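Local coordinates for protein type III effector NopAA (Sinorhizobium fredii USDA 257, PDB 6SDU) that hydrolyses xyloglucan as a type III secreted effector with a glycoside hydrolase family 12 domain, and probably also has cellulase activity, at residues Y73-I87 with D206-I218. Residues are numbered along the deposited sequence; the frame is centred on the assembly and turned at random.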
# COMPACT_ATOMS: atom_id res chain seq x y z
N TYR A 73 3.48 -6.03 6.65
CA TYR A 73 3.01 -4.76 6.08
C TYR A 73 3.06 -3.70 7.16
O TYR A 73 2.02 -3.30 7.70
CB TYR A 73 1.60 -4.90 5.49
CG TYR A 73 1.07 -3.63 4.79
CD1 TYR A 73 1.79 -3.02 3.76
CD2 TYR A 73 -0.16 -3.08 5.14
CE1 TYR A 73 1.30 -1.87 3.11
CE2 TYR A 73 -0.66 -1.94 4.50
CZ TYR A 73 0.07 -1.34 3.49
OH TYR A 73 -0.43 -0.19 2.87
N PRO A 74 4.26 -3.24 7.53
CA PRO A 74 4.35 -2.05 8.39
C PRO A 74 3.68 -0.86 7.71
O PRO A 74 3.94 -0.57 6.54
CB PRO A 74 5.86 -1.82 8.54
CG PRO A 74 6.48 -2.54 7.38
CD PRO A 74 5.59 -3.74 7.15
N HIS A 75 2.81 -0.17 8.44
CA HIS A 75 2.08 0.87 7.74
C HIS A 75 1.56 1.91 8.71
O HIS A 75 1.44 1.67 9.91
CB HIS A 75 0.93 0.31 6.92
CG HIS A 75 -0.18 -0.24 7.76
ND1 HIS A 75 -0.16 -1.52 8.27
CD2 HIS A 75 -1.35 0.30 8.15
CE1 HIS A 75 -1.27 -1.74 8.94
NE2 HIS A 75 -2.01 -0.64 8.90
N VAL A 76 1.25 3.06 8.14
CA VAL A 76 0.54 4.16 8.78
C VAL A 76 -0.88 4.12 8.23
O VAL A 76 -1.10 3.69 7.09
CB VAL A 76 1.26 5.49 8.48
CG1 VAL A 76 1.34 5.72 6.96
CG2 VAL A 76 0.59 6.69 9.19
N ALA A 77 -1.87 4.46 9.06
CA ALA A 77 -3.27 4.41 8.65
C ALA A 77 -4.01 5.67 9.09
O ALA A 77 -3.74 6.22 10.16
CB ALA A 77 -3.98 3.15 9.21
N PHE A 78 -4.99 6.07 8.28
CA PHE A 78 -5.82 7.25 8.53
C PHE A 78 -7.29 6.93 8.21
O PHE A 78 -7.62 6.56 7.08
CB PHE A 78 -5.33 8.43 7.67
CG PHE A 78 -5.98 9.77 8.01
CD1 PHE A 78 -7.13 10.21 7.36
CD2 PHE A 78 -5.40 10.62 8.96
CE1 PHE A 78 -7.70 11.45 7.65
CE2 PHE A 78 -5.97 11.86 9.26
CZ PHE A 78 -7.12 12.27 8.60
N ASN A 79 -8.16 7.14 9.19
CA ASN A 79 -9.58 6.82 9.03
C ASN A 79 -10.36 7.94 8.34
O ASN A 79 -10.15 9.12 8.62
CB ASN A 79 -10.20 6.54 10.39
CG ASN A 79 -11.06 5.31 10.38
OD1 ASN A 79 -12.15 5.31 9.81
ND2 ASN A 79 -10.57 4.24 11.02
N ILE A 80 -11.23 7.55 7.40
CA ILE A 80 -12.12 8.48 6.69
C ILE A 80 -13.57 8.35 7.18
O ILE A 80 -14.11 9.29 7.77
CB ILE A 80 -12.04 8.27 5.16
CG1 ILE A 80 -10.59 8.24 4.68
CG2 ILE A 80 -12.85 9.35 4.41
CD1 ILE A 80 -9.85 9.53 4.90
N GLY A 81 -14.19 7.19 6.98
CA GLY A 81 -15.55 6.94 7.41
C GLY A 81 -16.62 7.80 6.76
O GLY A 81 -17.52 8.31 7.44
N LYS A 82 -16.57 7.96 5.44
CA LYS A 82 -17.50 8.80 4.70
C LYS A 82 -17.85 8.13 3.37
O LYS A 82 -16.99 7.50 2.76
CB LYS A 82 -16.89 10.19 4.40
CG LYS A 82 -16.66 11.05 5.62
CD LYS A 82 -15.87 12.32 5.30
CE LYS A 82 -16.17 12.84 3.91
NZ LYS A 82 -17.11 13.99 3.92
N PRO A 83 -19.10 8.28 2.91
CA PRO A 83 -19.44 7.81 1.56
C PRO A 83 -18.68 8.58 0.50
O PRO A 83 -18.39 9.78 0.65
CB PRO A 83 -20.94 8.10 1.45
CG PRO A 83 -21.42 8.24 2.84
CD PRO A 83 -20.27 8.86 3.58
N LEU A 84 -18.35 7.88 -0.58
CA LEU A 84 -17.60 8.51 -1.67
C LEU A 84 -18.32 9.76 -2.17
O LEU A 84 -17.68 10.78 -2.46
CB LEU A 84 -17.42 7.51 -2.80
CG LEU A 84 -16.57 7.99 -3.96
CD1 LEU A 84 -15.20 8.49 -3.46
CD2 LEU A 84 -16.43 6.80 -4.87
N SER A 85 -19.65 9.71 -2.24
CA SER A 85 -20.42 10.83 -2.76
C SER A 85 -20.34 12.06 -1.86
O SER A 85 -20.41 13.20 -2.36
CB SER A 85 -21.88 10.40 -2.95
OG SER A 85 -22.45 9.97 -1.72
N SER A 86 -20.17 11.88 -0.56
CA SER A 86 -20.07 13.01 0.36
C SER A 86 -18.68 13.64 0.38
O SER A 86 -18.49 14.66 1.05
CB SER A 86 -20.50 12.60 1.77
OG SER A 86 -19.52 11.79 2.38
N ILE A 87 -17.70 13.03 -0.28
CA ILE A 87 -16.32 13.49 -0.21
C ILE A 87 -16.09 14.56 -1.27
O ILE A 87 -16.36 14.36 -2.46
CB ILE A 87 -15.34 12.31 -0.39
CG1 ILE A 87 -15.38 11.39 0.82
CG2 ILE A 87 -13.91 12.82 -0.61
CD1 ILE A 87 -14.94 9.96 0.54
N ASP A 206 -21.59 3.47 -4.44
CA ASP A 206 -21.24 4.58 -3.55
C ASP A 206 -20.66 3.97 -2.27
O ASP A 206 -21.33 3.78 -1.25
CB ASP A 206 -22.44 5.48 -3.26
CG ASP A 206 -22.04 6.75 -2.52
OD1 ASP A 206 -20.87 7.18 -2.68
OD2 ASP A 206 -22.89 7.32 -1.79
N ILE A 207 -19.39 3.63 -2.37
CA ILE A 207 -18.65 2.97 -1.30
C ILE A 207 -18.46 3.93 -0.13
O ILE A 207 -18.20 5.13 -0.32
CB ILE A 207 -17.32 2.52 -1.93
CG1 ILE A 207 -16.46 1.66 -1.05
CG2 ILE A 207 -16.51 3.73 -2.37
CD1 ILE A 207 -15.12 1.40 -1.74
N GLU A 208 -18.58 3.41 1.10
CA GLU A 208 -18.19 4.19 2.27
C GLU A 208 -16.70 3.95 2.51
O GLU A 208 -16.29 2.84 2.87
CB GLU A 208 -19.00 3.84 3.52
CG GLU A 208 -18.68 4.87 4.60
CD GLU A 208 -19.49 4.77 5.87
OE1 GLU A 208 -20.69 5.11 5.82
OE2 GLU A 208 -18.92 4.39 6.92
N VAL A 209 -15.90 4.98 2.27
CA VAL A 209 -14.45 4.93 2.44
C VAL A 209 -14.10 4.79 3.92
O VAL A 209 -14.43 5.66 4.73
CB VAL A 209 -13.80 6.17 1.81
CG1 VAL A 209 -12.26 6.16 1.91
CG2 VAL A 209 -14.26 6.29 0.36
N GLY A 210 -13.41 3.71 4.26
CA GLY A 210 -13.05 3.38 5.63
C GLY A 210 -11.67 3.87 6.01
O GLY A 210 -11.53 4.78 6.82
N SER A 211 -10.63 3.22 5.48
CA SER A 211 -9.26 3.53 5.88
C SER A 211 -8.36 3.80 4.68
O SER A 211 -8.43 3.10 3.67
CB SER A 211 -8.70 2.37 6.70
OG SER A 211 -7.56 2.78 7.42
N VAL A 212 -7.47 4.79 4.82
CA VAL A 212 -6.40 5.03 3.86
C VAL A 212 -5.10 4.62 4.55
O VAL A 212 -4.74 5.19 5.58
CB VAL A 212 -6.33 6.49 3.39
CG1 VAL A 212 -5.03 6.73 2.62
CG2 VAL A 212 -7.50 6.82 2.50
N GLN A 213 -4.41 3.61 4.01
CA GLN A 213 -3.17 3.12 4.59
C GLN A 213 -1.98 3.31 3.64
O GLN A 213 -2.15 3.39 2.42
CB GLN A 213 -3.28 1.64 4.97
CG GLN A 213 -4.41 1.36 5.92
CD GLN A 213 -4.65 -0.13 6.18
OE1 GLN A 213 -4.14 -1.01 5.47
NE2 GLN A 213 -5.46 -0.40 7.18
N TYR A 214 -0.77 3.40 4.22
CA TYR A 214 0.45 3.47 3.42
C TYR A 214 1.60 2.77 4.13
O TYR A 214 1.84 3.01 5.32
CB TYR A 214 0.83 4.93 3.10
CG TYR A 214 1.82 5.04 1.96
CD1 TYR A 214 1.46 4.70 0.66
CD2 TYR A 214 3.13 5.49 2.19
CE1 TYR A 214 2.38 4.83 -0.40
CE2 TYR A 214 4.05 5.62 1.14
CZ TYR A 214 3.68 5.27 -0.15
OH TYR A 214 4.60 5.39 -1.18
N GLY A 215 2.34 1.95 3.40
CA GLY A 215 3.45 1.22 3.98
C GLY A 215 4.16 0.39 2.94
O GLY A 215 4.14 0.74 1.76
N VAL A 216 4.83 -0.68 3.38
CA VAL A 216 5.54 -1.57 2.47
C VAL A 216 5.18 -3.03 2.77
O VAL A 216 5.27 -3.49 3.92
CB VAL A 216 7.07 -1.32 2.52
CG1 VAL A 216 7.63 -1.47 3.91
CG2 VAL A 216 7.83 -2.19 1.52
N GLU A 217 4.77 -3.77 1.73
CA GLU A 217 4.56 -5.21 1.84
C GLU A 217 5.89 -5.88 1.54
O GLU A 217 6.34 -5.85 0.39
CB GLU A 217 3.51 -5.69 0.84
CG GLU A 217 2.09 -5.14 1.05
CD GLU A 217 1.09 -5.69 0.04
OE1 GLU A 217 1.34 -5.59 -1.20
OE2 GLU A 217 0.06 -6.23 0.49
N ILE A 218 6.53 -6.49 2.54
CA ILE A 218 7.86 -7.05 2.37
C ILE A 218 7.76 -8.55 2.14
O ILE A 218 7.27 -9.30 3.00
CB ILE A 218 8.77 -6.74 3.56
CG1 ILE A 218 8.82 -5.24 3.78
CG2 ILE A 218 10.19 -7.31 3.33
CD1 ILE A 218 9.52 -4.85 5.02
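The axes of strands 73-83 and 208-218 run antiparallel (173°), paired from His75 with Gly215 to Pro83 with Glu208, the register shifted by one residue at a G1 beta bulge where Gly81, with positive phi, and Lys82 both face Val209. On the concave, ligand-facing side, CG of Tyr73 anti to the backbone N (chi1 -176°) carries the ring over to Gly215 and Glu217. Tyr73 CD1 lies 3.5 Å from Glu217 CG, while Gln213 OE1 meets the ring edge in plane, 3.7 Å from Tyr73 CE2; the Tyr73 hydroxyl bonds to Ala107 O. Glu217 OE2 is hydrogen-bonded to O2 of a bound beta-D-glucopyranose. A bond from His75 ND1 to Tyr73 O (2.9 Å), in the ring plane, fixes the imidazole's rotation, and the Gln213 amide lies obliquely over one face, planes 32° apart. On the other side Ile80 CG1 packs 3.8 Å from Val209 CG1. At the far end Ser85 N bonds to the syn lone pair of Asp206 OD1 (2.8 Å) and Ser85 OG to Asp206 OD2 (2.7 Å). Within this GH12 beta-sandwich, strands 34-40 and 103-112 flank the pair, while strand 225-236 covers Val76 and Phe78, and helix 191-200 Val209 and Val212.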